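Local coordinates for protein leucine aminopeptidase 2, chloroplastic (Streptomyces sp. BC16019, PDB 5LHJ) that acts as a manganese-binding metalloaminopeptidase of the M17 family in bottromycin maturation, probably removing N-terminal residues from peptides, at residues T386-T391 / C412-L417; L367-A372 / P457-D462; H419-L424 / A444-Q449; E405-S410 / V486-E491. One frame throughout, in Å; residues are numbered along the deposited sequence.

Interaction 1 (T386-T391 / C412-L417); sequences TGALFT and CRLPLL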
loop_
_atom_site.group_PDB
_atom_site.type_symbol
_atom_site.label_atom_id
_atom_site.label_comp_id
_atom_site.label_asym_id
_atom_site.label_seq_id
_atom_site.Cartn_x
_atom_site.Cartn_y
_atom_site.Cartn_z
ATOM N N THR A 386 4.315 8.394 26.497
ATOM C CA THR A 386 4.968 7.538 27.478
ATOM C C THR A 386 6.248 6.952 26.909
ATOM O O THR A 386 6.240 6.396 25.804
ATOM C CB THR A 386 4.000 6.427 27.924
ATOM O OG1 THR A 386 2.870 7.031 28.553
ATOM C CG2 THR A 386 4.652 5.481 28.906
ATOM N N GLY A 387 7.351 7.069 27.648
ATOM C CA GLY A 387 8.622 6.475 27.251
ATOM C C GLY A 387 8.747 5.037 27.747
ATOM O O GLY A 387 7.987 4.611 28.626
ATOM N N ALA A 388 9.698 4.295 27.182
ATOM C CA ALA A 388 9.986 2.918 27.602
ATOM C C ALA A 388 11.300 2.886 28.381
ATOM O O ALA A 388 12.295 3.517 27.959
ATOM C CB ALA A 388 10.041 1.994 26.405
ATOM N N LEU A 389 11.294 2.191 29.520
ATOM C CA LEU A 389 12.478 2.019 30.385
ATOM C C LEU A 389 12.885 0.547 30.390
ATOM O O LEU A 389 12.050 -0.319 30.646
ATOM C CB LEU A 389 12.156 2.441 31.822
ATOM C CG LEU A 389 13.133 2.027 32.928
ATOM C CD1 LEU A 389 14.504 2.661 32.743
ATOM C CD2 LEU A 389 12.562 2.387 34.287
ATOM N N PHE A 390 14.160 0.275 30.126
ATOM C CA PHE A 390 14.724 -1.072 30.235
ATOM C C PHE A 390 15.910 -1.060 31.183
ATOM O O PHE A 390 16.775 -0.193 31.079
ATOM C CB PHE A 390 15.233 -1.558 28.892
ATOM C CG PHE A 390 14.157 -1.838 27.886
ATOM C CD1 PHE A 390 13.681 -0.833 27.057
ATOM C CD2 PHE A 390 13.652 -3.128 27.730
ATOM C CE1 PHE A 390 12.712 -1.094 26.097
ATOM C CE2 PHE A 390 12.673 -3.390 26.785
ATOM C CZ PHE A 390 12.197 -2.377 25.965
ATOM N N THR A 391 15.951 -2.038 32.093
ATOM C CA THR A 391 17.150 -2.280 32.913
ATOM C C THR A 391 17.040 -3.652 33.568
ATOM O O THR A 391 15.944 -4.042 33.958
ATOM C CB THR A 391 17.362 -1.211 34.014
ATOM O OG1 THR A 391 18.506 -1.547 34.821
ATOM C CG2 THR A 391 16.165 -1.075 34.913
ATOM N N CYS A 412 7.123 3.604 31.215
ATOM C CA CYS A 412 6.710 2.237 31.478
ATOM C C CYS A 412 7.941 1.352 31.376
ATOM O O CYS A 412 8.623 1.383 30.357
ATOM C CB CYS A 412 5.691 1.782 30.436
ATOM S SG CYS A 412 5.154 0.076 30.697
ATOM N N ARG A 413 8.224 0.562 32.412
ATOM C CA ARG A 413 9.287 -0.442 32.321
ATOM C C ARG A 413 8.862 -1.609 31.435
ATOM O O ARG A 413 7.805 -2.217 31.660
ATOM C CB ARG A 413 9.691 -0.968 33.698
ATOM C CG ARG A 413 10.979 -1.782 33.653
ATOM C CD ARG A 413 11.257 -2.413 34.982
ATOM N NE ARG A 413 12.511 -3.154 34.977
ATOM C CZ ARG A 413 12.988 -3.820 36.017
ATOM N NH1 ARG A 413 12.316 -3.836 37.174
ATOM N NH2 ARG A 413 14.137 -4.476 35.905
ATOM N N LEU A 414 9.665 -1.929 30.431
ATOM C CA LEU A 414 9.456 -3.127 29.629
ATOM C C LEU A 414 10.549 -4.157 29.930
ATOM O O LEU A 414 11.656 -3.787 30.283
ATOM C CB LEU A 414 9.428 -2.772 28.145
ATOM C CG LEU A 414 8.293 -1.834 27.712
ATOM C CD1 LEU A 414 8.411 -1.561 26.215
ATOM C CD2 LEU A 414 6.926 -2.421 28.039
ATOM N N PRO A 415 10.239 -5.455 29.787
ATOM C CA PRO A 415 11.180 -6.524 30.125
ATOM C C PRO A 415 12.234 -6.791 29.061
ATOM O O PRO A 415 11.957 -6.741 27.851
ATOM C CB PRO A 415 10.262 -7.747 30.269
ATOM C CG PRO A 415 9.159 -7.474 29.307
ATOM C CD PRO A 415 8.915 -6.000 29.443
ATOM N N LEU A 416 13.439 -7.107 29.523
ATOM C CA LEU A 416 14.500 -7.610 28.649
ATOM C C LEU A 416 14.252 -9.105 28.427
ATOM O O LEU A 416 14.901 -9.950 29.039
ATOM C CB LEU A 416 15.875 -7.343 29.271
ATOM C CG LEU A 416 16.260 -5.851 29.309
ATOM C CD1 LEU A 416 17.302 -5.562 30.380
ATOM C CD2 LEU A 416 16.776 -5.389 27.951
ATOM N N LEU A 417 13.319 -9.422 27.529
ATOM C CA LEU A 417 12.840 -10.786 27.339
ATOM C C LEU A 417 13.898 -11.681 26.710
ATOM O O LEU A 417 14.294 -11.476 25.568
ATOM C CB LEU A 417 11.591 -10.802 26.458
ATOM C CG LEU A 417 10.345 -10.111 27.020
ATOM C CD1 LEU A 417 9.265 -9.954 25.970
ATOM C CD2 LEU A 417 9.790 -10.816 28.248
HETATM O O HOH W 1 13.620 -3.789 32.194
#

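Interaction 2 (L367-A372 / P457-D462); sequences LVVDVA and PWAHLD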
loop_
_atom_site.group_PDB
_atom_site.type_symbol
_atom_site.label_atom_id
_atom_site.label_comp_id
_atom_site.label_asym_id
_atom_site.label_seq_id
_atom_site.Cartn_x
_atom_site.Cartn_y
_atom_site.Cartn_z
ATOM N N LEU A 367 27.735 3.436 36.698
ATOM C CA LEU A 367 26.412 3.225 36.104
ATOM C C LEU A 367 26.389 3.907 34.736
ATOM O O LEU A 367 26.972 4.972 34.584
ATOM C CB LEU A 367 25.327 3.846 37.006
ATOM C CG LEU A 367 23.995 4.266 36.355
ATOM C CD1 LEU A 367 23.177 3.038 36.004
ATOM C CD2 LEU A 367 23.176 5.193 37.220
ATOM N N VAL A 368 25.723 3.301 33.757
ATOM C CA VAL A 368 25.538 3.937 32.442
ATOM C C VAL A 368 24.056 4.002 32.094
ATOM O O VAL A 368 23.366 2.993 32.171
ATOM C CB VAL A 368 26.302 3.178 31.336
ATOM C CG1 VAL A 368 26.044 3.793 29.957
ATOM C CG2 VAL A 368 27.792 3.176 31.649
ATOM N N VAL A 369 23.575 5.178 31.700
ATOM C CA VAL A 369 22.184 5.355 31.268
ATOM C C VAL A 369 22.204 5.895 29.844
ATOM O O VAL A 369 22.835 6.908 29.593
ATOM C CB VAL A 369 21.407 6.323 32.180
ATOM C CG1 VAL A 369 19.985 6.573 31.644
ATOM C CG2 VAL A 369 21.354 5.788 33.605
ATOM N N ASP A 370 21.536 5.213 28.910
ATOM C CA ASP A 370 21.395 5.752 27.558
ATOM C C ASP A 370 19.985 6.280 27.338
ATOM O O ASP A 370 19.023 5.769 27.920
ATOM C CB ASP A 370 21.829 4.761 26.480
ATOM C CG ASP A 370 20.792 3.732 26.169
ATOM O OD1 ASP A 370 19.789 4.062 25.468
ATOM O OD2 ASP A 370 20.990 2.577 26.581
ATOM N N VAL A 371 19.899 7.329 26.521
ATOM C CA VAL A 371 18.643 7.981 26.176
ATOM C C VAL A 371 18.619 8.138 24.667
ATOM O O VAL A 371 19.562 8.687 24.079
ATOM C CB VAL A 371 18.521 9.384 26.830
ATOM C CG1 VAL A 371 17.129 9.959 26.610
ATOM C CG2 VAL A 371 18.831 9.325 28.319
ATOM N N ALA A 372 17.561 7.641 24.035
ATOM C CA ALA A 372 17.509 7.601 22.582
ATOM C C ALA A 372 16.091 7.570 22.061
ATOM O O ALA A 372 15.224 6.915 22.634
ATOM C CB ALA A 372 18.291 6.393 22.075
ATOM N N PRO A 457 26.034 -1.628 35.997
ATOM C CA PRO A 457 24.598 -1.343 35.979
ATOM C C PRO A 457 24.233 -0.391 34.851
ATOM O O PRO A 457 24.971 0.564 34.579
ATOM C CB PRO A 457 24.330 -0.698 37.342
ATOM C CG PRO A 457 25.429 -1.174 38.211
ATOM C CD PRO A 457 26.623 -1.377 37.327
ATOM N N TRP A 458 23.107 -0.661 34.200
ATOM C CA TRP A 458 22.729 0.060 32.994
ATOM C C TRP A 458 21.225 0.184 32.876
ATOM O O TRP A 458 20.488 -0.734 33.250
ATOM C CB TRP A 458 23.319 -0.662 31.775
ATOM C CG TRP A 458 22.700 -0.368 30.433
ATOM C CD1 TRP A 458 22.921 0.726 29.630
ATOM C CD2 TRP A 458 21.782 -1.205 29.728
ATOM N NE1 TRP A 458 22.174 0.620 28.473
ATOM C CE2 TRP A 458 21.475 -0.565 28.509
ATOM C CE3 TRP A 458 21.178 -2.437 30.013
ATOM C CZ2 TRP A 458 20.598 -1.122 27.578
ATOM C CZ3 TRP A 458 20.291 -2.989 29.075
ATOM C CH2 TRP A 458 20.013 -2.327 27.887
ATOM N N ALA A 459 20.787 1.336 32.369
ATOM C CA ALA A 459 19.401 1.554 31.989
ATOM C C ALA A 459 19.338 2.215 30.617
ATOM O O ALA A 459 20.223 2.989 30.240
ATOM C CB ALA A 459 18.673 2.414 33.024
ATOM N N HIS A 460 18.264 1.911 29.890
ATOM C CA HIS A 460 18.024 2.418 28.539
ATOM C C HIS A 460 16.639 3.065 28.509
ATOM O O HIS A 460 15.642 2.436 28.906
ATOM C CB HIS A 460 18.141 1.250 27.556
ATOM C CG HIS A 460 17.466 1.461 26.232
ATOM N ND1 HIS A 460 17.781 2.503 25.384
ATOM C CD2 HIS A 460 16.516 0.736 25.599
ATOM C CE1 HIS A 460 17.033 2.427 24.298
ATOM N NE2 HIS A 460 16.269 1.351 24.395
ATOM N N LEU A 461 16.589 4.320 28.057
ATOM C CA LEU A 461 15.333 5.061 27.923
ATOM C C LEU A 461 15.030 5.267 26.442
ATOM O O LEU A 461 15.777 5.955 25.760
ATOM C CB LEU A 461 15.437 6.425 28.606
ATOM C CG LEU A 461 15.823 6.495 30.079
ATOM C CD1 LEU A 461 15.642 7.913 30.630
ATOM C CD2 LEU A 461 15.007 5.541 30.889
ATOM N N ASP A 462 13.953 4.656 25.950
ATOM C CA ASP A 462 13.540 4.802 24.552
ATOM C C ASP A 462 12.418 5.841 24.529
ATOM O O ASP A 462 11.319 5.573 25.011
ATOM C CB ASP A 462 13.096 3.457 23.978
ATOM C CG ASP A 462 12.849 3.487 22.457
ATOM O OD1 ASP A 462 12.757 4.573 21.824
ATOM O OD2 ASP A 462 12.734 2.378 21.882
#

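Interaction 3 (H419-L424 / A444-Q449); sequences HERRNL and AALFLQ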
loop_
_atom_site.group_PDB
_atom_site.type_symbol
_atom_site.label_atom_id
_atom_site.label_comp_id
_atom_site.label_asym_id
_atom_site.label_seq_id
_atom_site.Cartn_x
_atom_site.Cartn_y
_atom_site.Cartn_z
ATOM N N HIS A 419 13.685 -14.613 25.492
ATOM C CA HIS A 419 13.209 -15.261 24.269
ATOM C C HIS A 419 13.212 -14.362 23.021
ATOM O O HIS A 419 13.125 -14.867 21.903
ATOM C CB HIS A 419 11.847 -15.934 24.474
ATOM C CG HIS A 419 10.725 -14.997 24.793
ATOM N ND1 HIS A 419 10.155 -14.916 26.048
ATOM C CD2 HIS A 419 10.038 -14.130 24.013
ATOM C CE1 HIS A 419 9.171 -14.037 26.023
ATOM N NE2 HIS A 419 9.082 -13.545 24.799
ATOM N N GLU A 420 13.346 -13.044 23.190
ATOM C CA GLU A 420 13.512 -12.167 22.024
ATOM C C GLU A 420 14.937 -12.120 21.478
ATOM O O GLU A 420 15.155 -11.609 20.369
ATOM C CB GLU A 420 12.991 -10.757 22.323
ATOM C CG GLU A 420 11.472 -10.683 22.350
ATOM C CD GLU A 420 10.825 -10.982 20.999
ATOM O OE1 GLU A 420 11.381 -10.610 19.952
ATOM O OE2 GLU A 420 9.754 -11.609 20.976
ATOM N N ARG A 421 15.908 -12.653 22.218
ATOM C CA ARG A 421 17.292 -12.687 21.728
ATOM C C ARG A 421 17.430 -13.543 20.476
ATOM O O ARG A 421 18.312 -13.291 19.658
ATOM C CB ARG A 421 18.281 -13.152 22.805
ATOM C CG ARG A 421 18.443 -12.136 23.912
ATOM C CD ARG A 421 19.629 -12.417 24.826
ATOM N NE ARG A 421 20.094 -11.159 25.408
ATOM C CZ ARG A 421 20.841 -10.243 24.780
ATOM N NH1 ARG A 421 21.264 -10.431 23.524
ATOM N NH2 ARG A 421 21.167 -9.125 25.420
ATOM N N ARG A 422 16.548 -14.523 20.287
ATOM C CA ARG A 422 16.596 -15.315 19.068
ATOM C C ARG A 422 16.361 -14.460 17.816
ATOM O O ARG A 422 16.818 -14.817 16.730
ATOM C CB ARG A 422 15.588 -16.451 19.105
ATOM C CG ARG A 422 14.165 -16.010 18.946
ATOM C CD ARG A 422 13.214 -17.138 19.324
ATOM N NE ARG A 422 11.975 -16.954 18.599
ATOM C CZ ARG A 422 11.031 -16.066 18.890
ATOM N NH1 ARG A 422 11.109 -15.240 19.940
ATOM N NH2 ARG A 422 9.978 -16.010 18.110
ATOM N N ASN A 423 15.645 -13.348 17.976
ATOM C CA ASN A 423 15.430 -12.400 16.881
ATOM C C ASN A 423 16.588 -11.457 16.575
ATOM O O ASN A 423 16.491 -10.658 15.648
ATOM C CB ASN A 423 14.126 -11.639 17.094
ATOM C CG ASN A 423 12.920 -12.521 16.840
ATOM O OD1 ASN A 423 12.956 -13.389 15.950
ATOM N ND2 ASN A 423 11.863 -12.331 17.616
ATOM N N LEU A 424 17.662 -11.547 17.341
ATOM C CA LEU A 424 18.912 -10.880 17.012
ATOM C C LEU A 424 19.835 -11.729 16.096
ATOM O O LEU A 424 20.830 -11.225 15.606
ATOM C CB LEU A 424 19.652 -10.514 18.296
ATOM C CG LEU A 424 18.971 -9.509 19.239
ATOM C CD1 LEU A 424 19.843 -9.265 20.451
ATOM C CD2 LEU A 424 18.679 -8.212 18.514
ATOM N N ALA A 444 15.717 -4.055 20.338
ATOM C CA ALA A 444 16.711 -2.962 20.336
ATOM C C ALA A 444 17.411 -2.832 21.690
ATOM O O ALA A 444 18.625 -2.587 21.757
ATOM C CB ALA A 444 16.076 -1.637 19.940
ATOM N N ALA A 445 16.645 -2.997 22.767
ATOM C CA ALA A 445 17.184 -2.930 24.118
ATOM C C ALA A 445 18.170 -4.076 24.356
ATOM O O ALA A 445 19.256 -3.870 24.905
ATOM C CB ALA A 445 16.047 -2.958 25.141
ATOM N N LEU A 446 17.790 -5.285 23.928
ATOM C CA LEU A 446 18.683 -6.461 24.008
ATOM C C LEU A 446 19.968 -6.282 23.178
ATOM O O LEU A 446 21.059 -6.665 23.605
ATOM C CB LEU A 446 17.937 -7.726 23.563
ATOM C CG LEU A 446 16.766 -8.139 24.470
ATOM C CD1 LEU A 446 15.866 -9.154 23.778
ATOM C CD2 LEU A 446 17.271 -8.686 25.800
ATOM N N PHE A 447 19.822 -5.706 21.987
ATOM C CA PHE A 447 20.953 -5.350 21.127
ATOM C C PHE A 447 21.937 -4.456 21.889
ATOM O O PHE A 447 23.151 -4.751 21.934
ATOM C CB PHE A 447 20.412 -4.677 19.840
ATOM C CG PHE A 447 21.451 -4.287 18.836
ATOM C CD1 PHE A 447 22.293 -3.186 19.053
ATOM C CD2 PHE A 447 21.563 -4.978 17.634
ATOM C CE1 PHE A 447 23.242 -2.813 18.109
ATOM C CE2 PHE A 447 22.502 -4.592 16.682
ATOM C CZ PHE A 447 23.348 -3.517 16.925
ATOM N N LEU A 448 21.432 -3.371 22.475
ATOM C CA LEU A 448 22.283 -2.438 23.230
ATOM C C LEU A 448 22.931 -3.102 24.442
ATOM O O LEU A 448 24.094 -2.839 24.759
ATOM C CB LEU A 448 21.482 -1.223 23.698
ATOM C CG LEU A 448 20.892 -0.305 22.623
ATOM C CD1 LEU A 448 20.076 0.789 23.302
ATOM C CD2 LEU A 448 21.954 0.306 21.730
ATOM N N GLN A 449 22.173 -3.964 25.116
ATOM C CA GLN A 449 22.669 -4.654 26.302
ATOM C C GLN A 449 23.982 -5.405 26.034
ATOM O O GLN A 449 24.846 -5.431 26.909
ATOM C CB GLN A 449 21.618 -5.616 26.853
ATOM C CG GLN A 449 21.982 -6.228 28.202
ATOM C CD GLN A 449 20.875 -7.107 28.762
ATOM O OE1 GLN A 449 20.063 -7.656 28.019
ATOM N NE2 GLN A 449 20.848 -7.249 30.087
HETATM O O HOH W 2 19.481 -10.366 28.119
#

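Interaction 4 (E405-S410 / V486-E491); sequences ERAGES and VRTLIE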
loop_
_atom_site.group_PDB
_atom_site.type_symbol
_atom_site.label_atom_id
_atom_site.label_comp_id
_atom_site.label_asym_id
_atom_site.label_seq_id
_atom_site.Cartn_x
_atom_site.Cartn_y
_atom_site.Cartn_z
ATOM N N GLU A 405 8.171 10.186 38.162
ATOM C CA GLU A 405 6.947 10.603 38.883
ATOM C C GLU A 405 7.098 11.997 39.501
ATOM O O GLU A 405 6.210 12.835 39.360
ATOM C CB GLU A 405 6.563 9.580 39.940
ATOM C CG GLU A 405 6.073 8.273 39.335
ATOM C CD GLU A 405 6.132 7.084 40.290
ATOM O OE1 GLU A 405 6.434 7.261 41.493
ATOM O OE2 GLU A 405 5.885 5.951 39.820
ATOM N N ARG A 406 8.233 12.257 40.134
ATOM C CA ARG A 406 8.533 13.604 40.646
ATOM C C ARG A 406 8.543 14.670 39.548
ATOM O O ARG A 406 8.048 15.786 39.746
ATOM C CB ARG A 406 9.863 13.616 41.415
ATOM C CG ARG A 406 9.819 12.806 42.706
ATOM C CD ARG A 406 11.000 13.084 43.624
ATOM N NE ARG A 406 12.298 12.747 43.034
ATOM C CZ ARG A 406 12.830 11.524 42.952
ATOM N NH1 ARG A 406 12.180 10.446 43.385
ATOM N NH2 ARG A 406 14.030 11.369 42.392
ATOM N N ALA A 407 9.081 14.305 38.386
ATOM C CA ALA A 407 9.194 15.206 37.246
ATOM C C ALA A 407 7.905 15.365 36.442
ATOM O O ALA A 407 7.818 16.272 35.624
ATOM C CB ALA A 407 10.321 14.738 36.338
ATOM N N GLY A 408 6.923 14.494 36.651
ATOM C CA GLY A 408 5.689 14.517 35.859
ATOM C C GLY A 408 5.861 13.989 34.434
ATOM O O GLY A 408 5.165 14.434 33.524
ATOM N N GLU A 409 6.782 13.046 34.241
ATOM C CA GLU A 409 7.013 12.426 32.930
ATOM C C GLU A 409 6.634 10.946 33.017
ATOM O O GLU A 409 6.936 10.274 34.008
ATOM C CB GLU A 409 8.463 12.597 32.490
ATOM C CG GLU A 409 8.853 14.065 32.395
ATOM C CD GLU A 409 10.165 14.326 31.669
ATOM O OE1 GLU A 409 11.231 13.857 32.132
ATOM O OE2 GLU A 409 10.137 15.062 30.647
ATOM N N SER A 410 5.963 10.453 31.988
ATOM C CA SER A 410 5.428 9.090 31.992
ATOM C C SER A 410 6.395 8.084 31.349
ATOM O O SER A 410 6.773 8.233 30.179
ATOM C CB SER A 410 4.086 9.079 31.262
ATOM O OG SER A 410 3.558 7.774 31.204
ATOM N N VAL A 486 14.571 15.282 30.167
ATOM C CA VAL A 486 15.505 16.179 30.859
ATOM C C VAL A 486 15.240 16.174 32.366
ATOM O O VAL A 486 16.148 15.937 33.168
ATOM C CB VAL A 486 15.458 17.627 30.312
ATOM C CG1 VAL A 486 16.295 18.565 31.176
ATOM C CG2 VAL A 486 15.966 17.671 28.872
ATOM N N ARG A 487 13.996 16.397 32.743
ATOM C CA ARG A 487 13.673 16.488 34.155
ATOM C C ARG A 487 13.726 15.131 34.873
ATOM O O ARG A 487 14.149 15.068 36.033
ATOM C CB ARG A 487 12.355 17.227 34.352
ATOM C CG ARG A 487 12.572 18.725 34.161
ATOM C CD ARG A 487 11.287 19.513 34.210
ATOM N NE ARG A 487 10.573 19.219 32.983
ATOM C CZ ARG A 487 9.336 18.759 32.868
ATOM N NH1 ARG A 487 8.529 18.607 33.913
ATOM N NH2 ARG A 487 8.882 18.516 31.647
ATOM N N THR A 488 13.366 14.049 34.185
ATOM C CA THR A 488 13.595 12.700 34.725
ATOM C C THR A 488 15.086 12.440 34.999
ATOM O O THR A 488 15.442 11.936 36.061
ATOM C CB THR A 488 13.004 11.599 33.816
ATOM O OG1 THR A 488 11.583 11.755 33.759
ATOM C CG2 THR A 488 13.327 10.208 34.342
ATOM N N LEU A 489 15.948 12.797 34.054
ATOM C CA LEU A 489 17.388 12.624 34.232
ATOM C C LEU A 489 17.896 13.422 35.431
ATOM O O LEU A 489 18.647 12.899 36.249
ATOM C CB LEU A 489 18.173 13.028 32.989
ATOM C CG LEU A 489 18.131 12.093 31.777
ATOM C CD1 LEU A 489 18.886 12.774 30.650
ATOM C CD2 LEU A 489 18.696 10.707 32.060
ATOM N N ILE A 490 17.481 14.681 35.533
ATOM C CA ILE A 490 17.901 15.515 36.660
ATOM C C ILE A 490 17.449 14.910 37.992
ATOM O O ILE A 490 18.249 14.805 38.921
ATOM C CB ILE A 490 17.404 16.972 36.527
ATOM C CG1 ILE A 490 18.092 17.659 35.340
ATOM C CG2 ILE A 490 17.674 17.761 37.813
ATOM C CD1 ILE A 490 17.485 18.996 34.968
ATOM N N GLU A 491 16.190 14.494 38.090
ATOM C CA GLU A 491 15.712 13.861 39.324
ATOM C C GLU A 491 16.410 12.520 39.638
ATOM O O GLU A 491 16.669 12.207 40.811
ATOM C CB GLU A 491 14.193 13.707 39.301
ATOM C CG GLU A 491 13.461 15.013 39.531
ATOM C CD GLU A 491 13.573 15.549 40.964
ATOM O OE1 GLU A 491 13.922 14.796 41.894
ATOM O OE2 GLU A 491 13.301 16.752 41.163
HETATM O O HOH W 3 10.695 17.303 40.137
HETATM O O HOH W 4 11.829 17.160 30.839
#

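Interaction 1 (T386-T391 / C412-L417)
Arg413 donates to the carbonyl of Thr391, with NH2 2.7 Å from O. The oxygen sits at the guanidinium edge, close to its plane, and the angle at the hydrogen is 156°. A water lies beside this bond. It accepts from Arg413 NE at 3.1 Å and from Thr391 N, and it donates to Leu414 O. It thus links the two segments just beyond their last direct backbone bond. The arginine gets this far because CG is anti to the backbone N (chi1 -168°) and the chain stays extended to NE. Phe390 makes the apolar part. Its CZ lies 3.5 Å from Leu414 CB, and Pro415 O meets the ring edge. The CD2 of Leu416 comes obliquely to within 3.9 Å of the CD2 of Phe390. Leu416 is the centre of an inverse gamma turn. Ala388 CB touches Leu414 CD1 at 3.9 Å. Behind the side chains, three backbone bonds fix the parallel register: Cys412 N to Gly387 O, Leu389 N to Cys412 O and Leu414 N to Leu389 O. Further out, Asp394 forms a salt bridge with Arg413 NH1, and Ala445 of helix 440-449 packs on Phe390. Pro415 packs on Cys412 of a neighbouring subunit. Replacing Arg413 with an alanine would probably leave Asp394 without its ion-pair mate and the Thr391 carbonyl without its charged donor. The whole is a beta-alpha-beta crossover: parallel strands 386-390 and 410-413 joined through helix 394-407.

Interaction 2 (L367-A372 / P457-D462)
Asp370 holds two aromatic rings of the adjacent strand with one buried carboxylate. His460 ND1 donates to Asp370 OD1 at 2.5 Å, on the syn lone pair of that oxygen, and OD1 lies near the plane of the imidazole. Trp458 NE1 donates to Asp370 OD2 at 3.0 Å. This oxygen is met nearly end-on along its C-O bond and lies a little out of the indole plane. The Asp370 CG stands between its backbone N and carbonyl carbon (chi1 80°), which swings the carboxylate toward strand 458-462. Both oxygens are engaged, and the two rings are held in their rotation. Leu448 of helix 440-449 packs on this face, touching Asp370 and His460. The other face carries Val369, Val371, Ala459 and Leu461. Here Val371 and Leu461 run side by side, CG2 to CD1 4.2 Å, and Leu396 of helix 394-407 touches Ala459. At one end Leu367 CD1 lies 3.4 Å from Pro457 O. A full parallel ladder joins the backbones, from Val368 N to Pro457 O at 3.0 Å through to Ala372 N to Leu461 O. The strand axes are 4.7 Å apart and 10° from parallel. Strand 255-263 pairs with the other edge of 367-372. The side chain of Lys261, a manganese ligand in this protein though none is bound here, is about 4 Å from that of Ala372. Asp462 is held by Thr375 and Leu374. This is the central parallel part of the M17 catalytic-domain sheet, with the Ala372 end of strand 367-372 beside the metal-binding residues.

Interaction 3 (H419-L424 / A444-Q449)
Arg421 and Leu446 make the closest backbone approach, CA to CA 6.8 Å, as segment 419-424, whose last residues 422-424 are 3-10, passes helix 440-449 without backbone bonds between them. Arg421 CG is anti to the carbonyl carbon (chi1 -69°) and the chain is extended to NE, which carries the guanidinium flat across Leu446, with CB of the leucine above its centre. NH2 of Arg421 donates to Gln449 OE1 at 3.2 Å, coming from above the plane of that amide. A second, weak bond joins the same NH2 to Leu446 O. A water completes the link: it accepts from Arg421 NE at 2.9 Å and donates to Gln449 OE1 at 2.8 Å. Asp450 forms a salt bridge with Arg421 NH1. Leu446 CD1 lies 3.6 Å from Glu420 CB, while Leu424 CD1 reaches Leu446 CB at 4.0 Å. Leu424 CD2 touches Phe447 CB. Glu420 bends at chi2 (-65°), which leads its carboxylate away from segment 444-449. Its OE1 accepts from Asn423 ND2 at 2.9 Å and also from Gln443. Arg422 lies at the interface with a neighbouring subunit. This is loop-on-helix packing: the chain between strands 410-413 and 431-432 lies against a helix of the catalytic domain.

Interaction 4 (E405-S410 / V486-E491)
Arg406 bends at chi3 (-61°) and Glu491 at chi2 (-70°), and these turns bring guanidinium and carboxylate together. Arg406 NE to Glu491 OE1 is 2.9 Å, and the N-H...O bond within this salt bridge is almost straight, 175°. OE1 lies in the guanidinium plane, but the donor comes to it from above the carboxylate plane. A weak bond from Arg406 NH2 reaches Glu491 O. Glu491 OE2 also takes a water, which is weakly bonded to Arg406 O. Ala407 CB packs on the helix, 3.8 Å from Arg487 CB. Glu409 extends to the first turn of helix 486-498. Its OE1 takes two bonds from one residue, Thr488 OG1 at 2.7 Å and Thr488 N at 3.0 Å, both on the anti side. OE2 accepts from a water at 2.7 Å that takes the N-H of Arg487, and from Ala485 N. Arg487 NH2 is 3.8 Å from Glu409 OE2. That oxygen lies well out of the guanidinium plane and no N-H points at it, so this long salt bridge is one of charges only. Thr177 accepts from Arg487 NE. The carboxylate thus faces the N-terminal end of a helix, which would probably favour its negative charge. With an alanine at Glu409, Thr488 N and OG1 and Ala485 N would probably lose their acceptors, and the threonine hydroxyl would be free to turn. Gly408, with positive phi, ends helix 394-407 in a Schellman motif. This capped end docks on the first turns of helix 486-498, within the M17 catalytic domain.

Overall arrangement
Strand 367-372 comes first and opens interaction 2. Strand 386-390 then opens interaction 1, and the helix end at 405-410 opens interaction 4. Interaction 1 closes at 412-417. Interaction 3 follows it in series, from 419-424 to 444-449. Strand 458-462 then closes interaction 2, which encloses interactions 1 and 3 along the chain. Helix 486-498 closes interaction 4 last. Interaction 4 encloses interaction 3 and crosses both interaction 1 and interaction 2. Interactions 1 and 2 share one sheet, where 386-390 runs antiparallel beside 458-462. Helix 440-449 of interaction 3 packs on both. Interaction 4 adds the C-terminal helix, with Leu489 touching Val371.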